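Local coordinates for protein alkaline serine protease (PDB 1Y9Z) that catalyses, as a subtilisin-like serine protease of an Antarctic bacterium, the hydrolysis of peptide bonds in proteins, probably with an alkaline optimum, at residues Ala70-Ala75 with Ile205-Thr210; Val126-Gly131 with Ser166-Tyr171; Ala187-Tyr192 with Asn366-Ala371. All blocks are in the same frame, centred on the assembly; numbering follows the deposited sequence.

Contact 1: residues Ala70-Ala75 with Ile205-Thr210; sequences AGTIAA and ILSTVT
Ser207 and Thr208 set their hydroxyl oxygens against the backbone of Gly71, where helix 65-74 passes over strand 205-208. The short axes approach to 6.8 Å and cross at 92°, so the strand meets the helix almost perpendicularly and touches little more than one turn of it. Ser207 can be followed outward from the strand. Its CB, directed at the helix, lies 3.9 Å from Thr72 OG1. Beyond it, OG stands anti to the backbone N (chi1 -171°), which carries it on to the helix, 3.3 Å from Gly71 CA. Thr72 N is near this oxygen too, but the angle is poor for a hydrogen bond; the hydroxyl is instead bonded to the carbonyl of His68, one turn earlier. Thr208 reaches the same glycine from a different torsion (chi1 50°): OG1 comes within 3.1 Å of Gly71 CA while bonding to the carbonyl of Thr67. The two hydroxyls thus pair with successive carbonyls of the helix; Gly71 has no side chain, and both oxygens close on its CA. Flanking this point, Thr72 OG1 is 4.1 Å from Ile205 CG2, and Ala75 CB is 4.3 Å from Thr208 CG2. No direct hydrogen bond joins the segments; a water bridges them, 2.9 Å from Thr72 OG1 and donating to Leu206 O over 2.8 Å. All six touching residues are buried. The strand pairs antiparallel with 362-365, which leads in sequence toward Ser369. In the subtilisin fold this helix carries the catalytic histidine at its start, consistent with His65 lining the inhibitor pocket, and the glycine-mediated crossing joins that helix to the two-stranded ribbon.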
loop_
_atom_site.group_PDB
_atom_site.type_symbol
_atom_site.label_atom_id
_atom_site.label_comp_id
_atom_site.label_asym_id
_atom_site.label_seq_id
_atom_site.Cartn_x
_atom_site.Cartn_y
_atom_site.Cartn_z
ATOM N N ALA A 70 6.357 5.771 4.424
ATOM C CA ALA A 70 6.309 6.653 5.589
ATOM C C ALA A 70 4.903 7.201 5.817
ATOM O O ALA A 70 4.449 7.306 6.958
ATOM C CB ALA A 70 7.296 7.802 5.417
ATOM N N GLY A 71 4.216 7.552 4.731
ATOM C CA GLY A 71 2.864 8.072 4.847
ATOM C C GLY A 71 1.911 7.057 5.454
ATOM O O GLY A 71 1.000 7.414 6.203
ATOM N N THR A 72 2.105 5.781 5.135
ATOM C CA THR A 72 1.240 4.744 5.686
ATOM C C THR A 72 1.449 4.635 7.197
ATOM O O THR A 72 0.507 4.382 7.953
ATOM C CB THR A 72 1.522 3.385 5.015
ATOM O OG1 THR A 72 1.137 3.452 3.638
ATOM C CG2 THR A 72 0.741 2.272 5.700
ATOM N N ILE A 73 2.687 4.846 7.627
ATOM C CA ILE A 73 3.043 4.781 9.039
ATOM C C ILE A 73 2.642 6.025 9.824
ATOM O O ILE A 73 2.141 5.922 10.949
ATOM C CB ILE A 73 4.571 4.588 9.213
ATOM C CG1 ILE A 73 4.979 3.206 8.701
ATOM C CG2 ILE A 73 4.967 4.759 10.677
ATOM C CD1 ILE A 73 6.478 3.017 8.567
ATOM N N ALA A 74 2.841 7.202 9.234
ATOM C CA ALA A 74 2.561 8.425 9.968
ATOM C C ALA A 74 2.120 9.675 9.214
ATOM O O ALA A 74 2.483 10.782 9.614
ATOM C CB ALA A 74 3.773 8.762 10.834
ATOM N N ALA A 75 1.358 9.532 8.134
ATOM C CA ALA A 75 0.879 10.731 7.444
ATOM C C ALA A 75 0.122 11.511 8.525
ATOM O O ALA A 75 -0.683 10.943 9.265
ATOM C CB ALA A 75 -0.048 10.365 6.296
ATOM N N ILE A 205 -3.235 0.972 -2.299
ATOM C CA ILE A 205 -2.952 1.688 -1.061
ATOM C C ILE A 205 -2.609 3.150 -1.349
ATOM O O ILE A 205 -1.582 3.452 -1.956
ATOM C CB ILE A 205 -1.769 1.034 -0.297
ATOM C CG1 ILE A 205 -2.068 -0.450 -0.035
ATOM C CG2 ILE A 205 -1.511 1.777 1.007
ATOM C CD1 ILE A 205 -3.389 -0.717 0.672
ATOM N N LEU A 206 -3.483 4.052 -0.914
ATOM C CA LEU A 206 -3.272 5.479 -1.111
ATOM C C LEU A 206 -2.367 6.029 -0.017
ATOM O O LEU A 206 -2.579 5.763 1.167
ATOM C CB LEU A 206 -4.612 6.217 -1.076
ATOM C CG LEU A 206 -4.562 7.744 -1.185
ATOM C CD1 LEU A 206 -4.037 8.147 -2.558
ATOM C CD2 LEU A 206 -5.958 8.313 -0.955
ATOM N N SER A 207 -1.351 6.789 -0.408
ATOM C CA SER A 207 -0.452 7.389 0.566
ATOM C C SER A 207 0.280 8.576 -0.041
ATOM O O SER A 207 0.074 8.927 -1.204
ATOM C CB SER A 207 0.568 6.362 1.078
ATOM O OG SER A 207 1.308 6.881 2.176
ATOM N N THR A 208 1.126 9.192 0.772
ATOM C CA THR A 208 1.934 10.332 0.368
ATOM C C THR A 208 3.050 9.915 -0.587
ATOM O O THR A 208 3.598 8.818 -0.478
ATOM C CB THR A 208 2.611 10.962 1.594
ATOM O OG1 THR A 208 3.256 9.926 2.349
ATOM C CG2 THR A 208 1.593 11.655 2.485
ATOM N N VAL A 209 3.366 10.785 -1.539
ATOM C CA VAL A 209 4.482 10.545 -2.447
ATOM C C VAL A 209 5.201 11.877 -2.599
ATOM O O VAL A 209 4.657 12.923 -2.239
ATOM C CB VAL A 209 4.043 10.040 -3.846
ATOM C CG1 VAL A 209 3.390 8.667 -3.727
ATOM C CG2 VAL A 209 3.114 11.042 -4.507
ATOM N N THR A 210 6.427 11.840 -3.106
ATOM C CA THR A 210 7.199 13.058 -3.311
ATOM C C THR A 210 6.311 14.080 -4.013
ATOM O O THR A 210 5.647 13.764 -5.002
ATOM C CB THR A 210 8.438 12.762 -4.161
ATOM O OG1 THR A 210 9.215 11.752 -3.506
ATOM C CG2 THR A 210 9.285 14.017 -4.341
HETATM O O HOH W 1 -1.503 4.664 3.465
#

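Contact 2: residues Val126-Gly131 with Ser166-Tyr171; sequences VTMSLG and SYPASY. With NA (sodium ion), chain E; PMS (phenylmethanesulfonic acid), chain H.
Ser166 approaches Gly131 through its hydroxyl: OG, anti to the backbone N (chi1 179°), packs on the bare CA of Gly131 at 3.2 Å. The carbonyl of Ser166 turns back into its own loop, accepting from Ser170 N and from Ser170 OG, the latter 35° out of the carbonyl plane. At Tyr167 it is the backbone that makes contact: its O is 3.1 Å from Gly131 CA in a CH...O contact with 137° at the hydrogen, while the side chain points away. A cis peptide bond then leads into Pro168, which buries more surface against 126-131 than any other residue here. Its CG meets Met128 SD at 3.9 Å, the thioether reaching it obliquely, and its CD meets Leu130 CD1 at the same distance, with the leucine side chain crossing at about a right angle. At Ala169 the backbone N donates to a water, which in turn donates to Leu130 O (2.8 Å) and accepts weakly from Ser166 OG. Ala169 O (2.4 Å) and Tyr171 O (2.3 Å) bind a sodium ion, with Val174 and Gln195 completing the site. No direct hydrogen bond joins the segments, so apolar contacts, CH...O geometry and one water hold the loop against Met128, Leu130 and Gly131. Ser129-Gly131 also lie against the inhibitor's phenyl ring, consistent with a wall of the S1 pocket, as in subtilisins, backed by a loop that a sodium ion ties down.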
loop_
_atom_site.group_PDB
_atom_site.type_symbol
_atom_site.label_atom_id
_atom_site.label_comp_id
_atom_site.label_asym_id
_atom_site.label_seq_id
_atom_site.Cartn_x
_atom_site.Cartn_y
_atom_site.Cartn_z
ATOM N N VAL A 126 12.323 -1.757 13.290
ATOM C CA VAL A 126 12.997 -1.469 12.032
ATOM C C VAL A 126 12.129 -2.081 10.944
ATOM O O VAL A 126 11.911 -3.297 10.917
ATOM C CB VAL A 126 14.413 -2.078 11.986
ATOM C CG1 VAL A 126 15.041 -1.828 10.623
ATOM C CG2 VAL A 126 15.278 -1.454 13.078
ATOM N N THR A 127 11.614 -1.231 10.061
ATOM C CA THR A 127 10.742 -1.686 8.994
ATOM C C THR A 127 11.463 -1.605 7.649
ATOM O O THR A 127 12.051 -0.578 7.292
ATOM C CB THR A 127 9.420 -0.869 9.012
ATOM O OG1 THR A 127 8.477 -1.448 8.106
ATOM C CG2 THR A 127 9.671 0.586 8.649
ATOM N N MET A 128 11.420 -2.710 6.913
ATOM C CA MET A 128 12.117 -2.817 5.640
ATOM C C MET A 128 11.237 -3.290 4.491
ATOM O O MET A 128 11.012 -4.491 4.312
ATOM C CB MET A 128 13.310 -3.762 5.822
ATOM C CG MET A 128 14.243 -3.307 6.941
ATOM S SD MET A 128 15.463 -4.520 7.502
ATOM C CE MET A 128 14.470 -5.516 8.598
ATOM N N SER A 129 10.731 -2.335 3.717
ATOM C CA SER A 129 9.901 -2.649 2.561
ATOM C C SER A 129 10.851 -2.839 1.393
ATOM O O SER A 129 10.849 -2.072 0.430
ATOM C CB SER A 129 8.919 -1.511 2.282
ATOM O OG SER A 129 7.882 -1.498 3.245
ATOM N N LEU A 130 11.674 -3.875 1.506
ATOM C CA LEU A 130 12.674 -4.197 0.503
ATOM C C LEU A 130 13.038 -5.666 0.631
ATOM O O LEU A 130 12.748 -6.299 1.646
ATOM C CB LEU A 130 13.917 -3.324 0.718
ATOM C CG LEU A 130 14.595 -3.394 2.093
ATOM C CD1 LEU A 130 15.560 -4.573 2.135
ATOM C CD2 LEU A 130 15.355 -2.104 2.356
ATOM N N GLY A 131 13.677 -6.205 -0.400
ATOM C CA GLY A 131 14.062 -7.600 -0.355
ATOM C C GLY A 131 14.972 -8.013 -1.490
ATOM O O GLY A 131 14.972 -7.404 -2.561
ATOM N N SER A 166 12.269 -14.041 0.035
ATOM C CA SER A 166 12.872 -12.723 -0.094
ATOM C C SER A 166 13.503 -12.450 1.269
ATOM O O SER A 166 12.927 -12.788 2.303
ATOM C CB SER A 166 11.810 -11.667 -0.396
ATOM O OG SER A 166 12.393 -10.380 -0.492
ATOM N N TYR A 167 14.691 -11.859 1.271
ATOM C CA TYR A 167 15.386 -11.550 2.513
ATOM C C TYR A 167 15.521 -10.034 2.603
ATOM O O TYR A 167 15.686 -9.365 1.585
ATOM C CB TYR A 167 16.747 -12.252 2.514
ATOM C CG TYR A 167 16.607 -13.762 2.485
ATOM C CD1 TYR A 167 16.510 -14.499 3.668
ATOM C CD2 TYR A 167 16.504 -14.450 1.273
ATOM C CE1 TYR A 167 16.310 -15.884 3.644
ATOM C CE2 TYR A 167 16.303 -15.833 1.241
ATOM C CZ TYR A 167 16.206 -16.539 2.430
ATOM O OH TYR A 167 15.991 -17.902 2.412
ATOM N N PRO A 168 15.540 -9.478 3.825
ATOM C CA PRO A 168 15.467 -10.113 5.145
ATOM C C PRO A 168 14.171 -10.749 5.648
ATOM O O PRO A 168 14.192 -11.422 6.679
ATOM C CB PRO A 168 15.925 -8.995 6.070
ATOM C CG PRO A 168 15.289 -7.798 5.436
ATOM C CD PRO A 168 15.592 -8.008 3.961
ATOM N N ALA A 169 13.054 -10.550 4.957
ATOM C CA ALA A 169 11.788 -11.114 5.421
ATOM C C ALA A 169 11.838 -12.593 5.783
ATOM O O ALA A 169 11.235 -13.014 6.770
ATOM C CB ALA A 169 10.706 -10.889 4.379
ATOM N N SER A 170 12.567 -13.378 4.997
ATOM C CA SER A 170 12.620 -14.817 5.221
ATOM C C SER A 170 13.560 -15.367 6.293
ATOM O O SER A 170 13.704 -16.584 6.420
ATOM C CB SER A 170 12.849 -15.511 3.880
ATOM O OG SER A 170 11.784 -15.182 2.995
ATOM N N TYR A 171 14.198 -14.486 7.060
ATOM C CA TYR A 171 15.055 -14.918 8.168
ATOM C C TYR A 171 14.093 -15.100 9.346
ATOM O O TYR A 171 13.072 -14.417 9.422
ATOM C CB TYR A 171 16.083 -13.842 8.531
ATOM C CG TYR A 171 17.220 -13.685 7.548
ATOM C CD1 TYR A 171 17.538 -12.435 7.023
ATOM C CD2 TYR A 171 18.002 -14.777 7.167
ATOM C CE1 TYR A 171 18.602 -12.270 6.148
ATOM C CE2 TYR A 171 19.073 -14.623 6.290
ATOM C CZ TYR A 171 19.366 -13.366 5.786
ATOM O OH TYR A 171 20.425 -13.201 4.924
HETATM NA NA NA E . 10.858 -14.276 8.736
HETATM C C PMS H . 9.363 -3.841 -3.245
HETATM S S PMS H . 8.613 -4.406 -1.698
HETATM C C1 PMS H . 10.888 -3.587 -3.141
HETATM C C2 PMS H . 11.781 -4.678 -3.442
HETATM C C3 PMS H . 13.197 -4.486 -3.360
HETATM C C4 PMS H . 13.678 -3.176 -2.970
HETATM C C5 PMS H . 12.807 -2.100 -2.673
HETATM C C6 PMS H . 11.386 -2.244 -2.741
HETATM O O2S PMS H . 9.580 -5.272 -1.031
HETATM O O1S PMS H . 7.402 -5.139 -1.982
HETATM O O HOH W 2 12.389 -8.969 2.497
#

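Contact 3: residues Ala187-Tyr192 with Asn366-Ala371; sequences AAFSQY and NGTSMA. With PMS (phenylmethanesulfonic acid), chain H.
Phe189 lays the outer end of its ring against the backbone just before helix 368-385, within a type I turn that starts at Ala187. That turn is closed by Ser190 N bonding to Ala187 O, and Ala187 CB rests 3.6 Å above one face of the Phe189 ring, near the rim. Phe189 itself holds CG between its backbone N and carbonyl carbon (chi1 61°), a torsion that directs the ring across to 366-368. There CZ lies 3.4 Å from Gly367 N and CE2 3.5 Å from Gly367 CA, while CE1 reaches Asn366 CB at 4.0 Å; the ring meets these atoms obliquely. Gly367 is the N-cap residue, and its backbone angles (phi 149°, psi 155°) are ones in practice reserved for glycine. Next comes Ser190, whose OG approaches Thr368 CG2 to 3.3 Å; its polar partner is the backbone N of Ala179. With CG2 turned that way, Thr368 OG1 occupies the position between N and the carbonyl carbon. Thr368 OG1 lies 2.9 Å from O1S of the inhibitor and also accepts from Gly158 N. Asn159 OD1 accepts from Thr368 N, so Thr368 is held at both its backbone N and its hydroxyl. Ser369 OG is covalently joined to the inhibitor's sulfur at 1.6 Å. A nucleophile following Gly-Thr at the N-terminal end of a buried helix is the Gly-Thr-Ser-Met-Ala signature of the subtilisin active site, here with Asn159 nearby, probably the oxyanion-hole asparagine.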
loop_
_atom_site.group_PDB
_atom_site.type_symbol
_atom_site.label_atom_id
_atom_site.label_comp_id
_atom_site.label_asym_id
_atom_site.label_seq_id
_atom_site.Cartn_x
_atom_site.Cartn_y
_atom_site.Cartn_z
ATOM N N ALA A 187 -3.240 -11.075 -2.352
ATOM C CA ALA A 187 -2.798 -10.379 -3.555
ATOM C C ALA A 187 -2.055 -11.371 -4.445
ATOM O O ALA A 187 -1.122 -12.037 -3.998
ATOM C CB ALA A 187 -1.888 -9.221 -3.180
ATOM N N ALA A 188 -2.461 -11.454 -5.707
ATOM C CA ALA A 188 -1.850 -12.392 -6.641
ATOM C C ALA A 188 -0.330 -12.304 -6.721
ATOM O O ALA A 188 0.343 -13.311 -6.950
ATOM C CB ALA A 188 -2.454 -12.208 -8.033
ATOM N N PHE A 189 0.215 -11.108 -6.530
ATOM C CA PHE A 189 1.660 -10.912 -6.607
ATOM C C PHE A 189 2.422 -11.232 -5.325
ATOM O O PHE A 189 3.642 -11.378 -5.348
ATOM C CB PHE A 189 1.971 -9.460 -6.989
ATOM C CG PHE A 189 1.452 -8.448 -5.996
ATOM C CD1 PHE A 189 0.333 -7.677 -6.293
ATOM C CD2 PHE A 189 2.057 -8.292 -4.750
ATOM C CE1 PHE A 189 -0.176 -6.770 -5.361
ATOM C CE2 PHE A 189 1.557 -7.392 -3.815
ATOM C CZ PHE A 189 0.438 -6.631 -4.122
ATOM N N SER A 190 1.706 -11.326 -4.209
ATOM C CA SER A 190 2.338 -11.564 -2.916
ATOM C C SER A 190 2.978 -12.943 -2.804
ATOM O O SER A 190 2.295 -13.962 -2.859
ATOM C CB SER A 190 1.308 -11.357 -1.801
ATOM O OG SER A 190 1.920 -11.314 -0.528
ATOM N N GLN A 191 4.298 -12.968 -2.646
ATOM C CA GLN A 191 5.017 -14.232 -2.534
ATOM C C GLN A 191 4.510 -15.051 -1.353
ATOM O O GLN A 191 4.288 -14.525 -0.261
ATOM C CB GLN A 191 6.522 -13.968 -2.419
ATOM C CG GLN A 191 7.151 -13.613 -3.762
ATOM C CD GLN A 191 8.554 -13.053 -3.648
ATOM O OE1 GLN A 191 9.445 -13.672 -3.057
ATOM N NE2 GLN A 191 8.763 -11.879 -4.226
ATOM N N TYR A 192 4.316 -16.344 -1.589
ATOM C CA TYR A 192 3.820 -17.243 -0.556
ATOM C C TYR A 192 4.917 -18.209 -0.110
ATOM O O TYR A 192 5.471 -18.957 -0.917
ATOM C CB TYR A 192 2.593 -18.012 -1.072
ATOM C CG TYR A 192 2.826 -18.797 -2.347
ATOM C CD1 TYR A 192 2.852 -18.165 -3.596
ATOM C CD2 TYR A 192 3.038 -20.173 -2.303
ATOM C CE1 TYR A 192 3.084 -18.894 -4.768
ATOM C CE2 TYR A 192 3.271 -20.904 -3.461
ATOM C CZ TYR A 192 3.293 -20.264 -4.688
ATOM O OH TYR A 192 3.524 -21.010 -5.822
ATOM N N ASN A 366 0.646 -0.578 -5.092
ATOM C CA ASN A 366 0.355 -1.981 -4.780
ATOM C C ASN A 366 1.668 -2.607 -4.328
ATOM O O ASN A 366 2.730 -2.251 -4.839
ATOM C CB ASN A 366 -0.066 -2.778 -6.018
ATOM C CG ASN A 366 -1.277 -2.219 -6.716
ATOM O OD1 ASN A 366 -1.460 -2.455 -7.911
ATOM N ND2 ASN A 366 -2.119 -1.500 -5.990
ATOM N N GLY A 367 1.603 -3.553 -3.398
ATOM C CA GLY A 367 2.823 -4.222 -2.989
ATOM C C GLY A 367 2.909 -4.702 -1.561
ATOM O O GLY A 367 2.224 -4.190 -0.676
ATOM N N THR A 368 3.744 -5.714 -1.335
ATOM C CA THR A 368 3.949 -6.212 0.014
ATOM C C THR A 368 4.692 -5.105 0.761
ATOM O O THR A 368 4.689 -5.065 1.988
ATOM C CB THR A 368 4.782 -7.524 0.037
ATOM O OG1 THR A 368 5.981 -7.363 -0.731
ATOM C CG2 THR A 368 3.966 -8.674 -0.523
ATOM N N SER A 369 5.310 -4.196 0.004
ATOM C CA SER A 369 6.037 -3.066 0.580
ATOM C C SER A 369 5.059 -2.057 1.169
ATOM O O SER A 369 5.458 -1.198 1.949
ATOM C CB SER A 369 6.952 -2.678 -0.534
ATOM O OG SER A 369 8.148 -3.229 -0.764
ATOM N N MET A 370 3.789 -2.157 0.771
ATOM C CA MET A 370 2.733 -1.274 1.268
ATOM C C MET A 370 2.079 -1.916 2.492
ATOM O O MET A 370 1.631 -1.226 3.408
ATOM C CB MET A 370 1.671 -1.032 0.185
ATOM C CG MET A 370 2.017 0.043 -0.847
ATOM S SD MET A 370 3.521 -0.236 -1.818
ATOM C CE MET A 370 4.694 0.719 -0.885
ATOM N N ALA A 371 2.016 -3.244 2.502
ATOM C CA ALA A 371 1.432 -3.964 3.627
ATOM C C ALA A 371 2.368 -3.858 4.831
ATOM O O ALA A 371 1.925 -3.701 5.972
ATOM C CB ALA A 371 1.224 -5.431 3.252
HETATM C C PMS H . 9.363 -3.841 -3.245
HETATM S S PMS H . 8.613 -4.406 -1.698
HETATM C C1 PMS H . 10.888 -3.587 -3.141
HETATM C C2 PMS H . 11.781 -4.678 -3.442
HETATM C C3 PMS H . 13.197 -4.486 -3.360
HETATM C C4 PMS H . 13.678 -3.176 -2.970
HETATM C C5 PMS H . 12.807 -2.100 -2.673
HETATM C C6 PMS H . 11.386 -2.244 -2.741
HETATM O O2S PMS H . 9.580 -5.272 -1.031
HETATM O O1S PMS H . 7.402 -5.139 -1.982
#

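All three contacts lie in the alpha/beta domain; contacts 2 and 3 touch the inhibitor, and the Ile205 side chain of contact 1 stands about 11 Å from it. Centres of contacts 2 and 3 are about 13 Å apart, 1 and 3 about 17 Å, 1 and 2 about 19 Å. Along the chain, contact 2 falls between the halves of contact 1, whereas contacts 1 and 3 interleave; the insert beta-barrel domain probably falls largely between 205-210 and 366-371. Each pair touches: Ile73 CD1 with Thr127 CG2 (4.0 Å), Ile205 CG1 with Met370 CB (3.8 Å), and Ser129 OG with Ser369 O (2.8 Å), a probable hydrogen bond. Sequence-distant parts thereby converge on one active site.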